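Local coordinates for protein transcriptional regulator, PadR family (Bacillus cereus, PDB 4ESB) that probably binds DNA through a winged helix-turn-helix fold and regulates transcription as a member of the PadR family, at residues Glu21-Gly25 against Tyr26-Thr30. Residues are numbered along the deposited sequence; the frame is centred on the assembly and turned at random.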
loop_
_atom_site.group_PDB
_atom_site.type_symbol
_atom_site.label_atom_id
_atom_site.label_comp_id
_atom_site.label_asym_id
_atom_site.label_seq_id
_atom_site.Cartn_x
_atom_site.Cartn_y
_atom_site.Cartn_z
ATOM N N GLU A 21 10.405 -5.868 19.771
ATOM C CA GLU A 21 10.091 -6.037 21.183
ATOM C C GLU A 21 8.924 -6.997 21.404
ATOM O O GLU A 21 7.868 -6.865 20.789
ATOM C CB GLU A 21 9.755 -4.687 21.819
ATOM C CG GLU A 21 9.477 -4.768 23.312
ATOM C CD GLU A 21 8.792 -3.525 23.845
ATOM O OE1 GLU A 21 8.570 -2.581 23.057
ATOM O OE2 GLU A 21 8.469 -3.492 25.052
ATOM N N GLU A 22 9.133 -7.967 22.286
ATOM C CA GLU A 22 8.057 -8.833 22.749
ATOM C C GLU A 22 6.954 -7.977 23.360
ATOM O O GLU A 22 7.203 -7.215 24.291
ATOM C CB GLU A 22 8.579 -9.807 23.807
ATOM C CG GLU A 22 8.452 -11.271 23.440
ATOM C CD GLU A 22 8.828 -12.183 24.587
ATOM O OE1 GLU A 22 9.709 -11.806 25.391
ATOM O OE2 GLU A 22 8.237 -13.278 24.692
ATOM N N VAL A 23 5.738 -8.108 22.845
ATOM C CA VAL A 23 4.615 -7.313 23.340
ATOM C C VAL A 23 3.345 -8.142 23.495
ATOM O O VAL A 23 3.115 -9.083 22.735
ATOM C CB VAL A 23 4.299 -6.137 22.394
ATOM C CG1 VAL A 23 5.447 -5.132 22.382
ATOM C CG2 VAL A 23 3.994 -6.647 20.990
ATOM N N TYR A 24 2.521 -7.790 24.479
ATOM C CA TYR A 24 1.202 -8.406 24.606
ATOM C C TYR A 24 0.167 -7.585 23.844
ATOM O O TYR A 24 0.449 -6.470 23.405
ATOM C CB TYR A 24 0.795 -8.641 26.073
ATOM C CG TYR A 24 0.768 -7.429 26.991
ATOM C CD1 TYR A 24 1.940 -6.883 27.494
ATOM C CD2 TYR A 24 -0.437 -6.870 27.398
ATOM C CE1 TYR A 24 1.915 -5.793 28.347
ATOM C CE2 TYR A 24 -0.473 -5.782 28.253
ATOM C CZ TYR A 24 0.704 -5.249 28.724
ATOM O OH TYR A 24 0.669 -4.165 29.575
ATOM N N GLY A 25 -1.022 -8.154 23.675
ATOM C CA GLY A 25 -2.032 -7.596 22.794
ATOM C C GLY A 25 -2.299 -6.113 22.977
ATOM O O GLY A 25 -2.273 -5.348 22.012
ATOM N N TYR A 26 -2.555 -5.704 24.214
ATOM C CA TYR A 26 -2.915 -4.321 24.503
ATOM C C TYR A 26 -1.734 -3.391 24.249
ATOM O O TYR A 26 -1.893 -2.283 23.731
ATOM C CB TYR A 26 -3.382 -4.188 25.952
ATOM C CG TYR A 26 -3.552 -2.756 26.398
ATOM C CD1 TYR A 26 -4.572 -1.968 25.883
ATOM C CD2 TYR A 26 -2.693 -2.193 27.333
ATOM C CE1 TYR A 26 -4.729 -0.658 26.284
ATOM C CE2 TYR A 26 -2.844 -0.886 27.741
ATOM C CZ TYR A 26 -3.864 -0.122 27.212
ATOM O OH TYR A 26 -4.020 1.182 27.616
ATOM N N GLU A 27 -0.550 -3.857 24.625
ATOM C CA GLU A 27 0.687 -3.123 24.399
ATOM C C GLU A 27 0.896 -2.883 22.905
ATOM O O GLU A 27 1.313 -1.801 22.487
ATOM C CB GLU A 27 1.856 -3.922 24.975
ATOM C CG GLU A 27 3.188 -3.202 25.004
ATOM C CD GLU A 27 4.297 -4.086 25.544
ATOM O OE1 GLU A 27 5.449 -3.612 25.645
ATOM O OE2 GLU A 27 4.014 -5.260 25.865
ATOM N N LEU A 28 0.588 -3.896 22.102
ATOM C CA LEU A 28 0.752 -3.815 20.654
ATOM C C LEU A 28 -0.142 -2.741 20.040
ATOM O O LEU A 28 0.333 -1.860 19.324
ATOM C CB LEU A 28 0.446 -5.168 20.008
ATOM C CG LEU A 28 0.440 -5.200 18.478
ATOM C CD1 LEU A 28 1.786 -4.766 17.918
ATOM C CD2 LEU A 28 0.070 -6.586 17.971
ATOM N N SER A 29 -1.438 -2.817 20.323
ATOM C CA SER A 29 -2.403 -1.896 19.728
ATOM C C SER A 29 -2.190 -0.464 20.210
ATOM O O SER A 29 -2.469 0.490 19.480
ATOM C CB SER A 29 -3.828 -2.339 20.044
ATOM O OG SER A 29 -4.181 -1.982 21.361
ATOM N N THR A 30 -1.707 -0.311 21.437
ATOM C CA THR A 30 -1.380 1.016 21.948
ATOM C C THR A 30 -0.265 1.623 21.106
ATOM O O THR A 30 -0.360 2.771 20.672
ATOM C CB THR A 30 -0.936 0.988 23.426
ATOM O OG1 THR A 30 -2.042 0.622 24.259
ATOM C CG2 THR A 30 -0.425 2.359 23.856
#
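Tyr24 O takes the backbone N-H of Leu28 at 2.9 Å and so closes the first turn of the helix that follows. Tyr24 is the N-cap residue, and Glu27, three residues on, folds back to it: Tyr24 N donates to Glu27 OE2 at 3.2 Å. This is the N3 half of a capping box, a side chain of the first turn holding the amide of the cap. The amide meets the anti side of the carboxylate, 33° out of its plane. Glu27 gets there as a fully stretched chain, CG anti to the backbone N (chi1 -171°), running back against Val23, whose CG1 lies 3.5 Å from Glu27 CD. The Tyr24 ring lies over the base of the same chain, with Glu27 CB 3.9 Å from the ring centroid in a CH-pi contact 15° off the normal. The other carboxylate oxygen faces a like charge, Glu21 OE2 standing 3.1 Å from Glu27 OE1 with the two carboxylate planes nearly perpendicular; that closeness may raise the proton affinity of one of them. One residue along, Ser29 N bonds to Gly25 O and carries the helix on. Val23 CG2 and Leu28 CB pack 4.0 Å apart on the inner side, where Leu28 also reaches Ile17 of helix 10-20 and Ile45 and Leu49 of helix 42-54. The short strand 23-24 thus leads straight into helix 25-34: Val23 pairs by its backbone with Tyr74 of strand 70-76, the wing side of the winged helix-turn-helix, while Tyr24 meets Arg71 and Tyr73 of that strand.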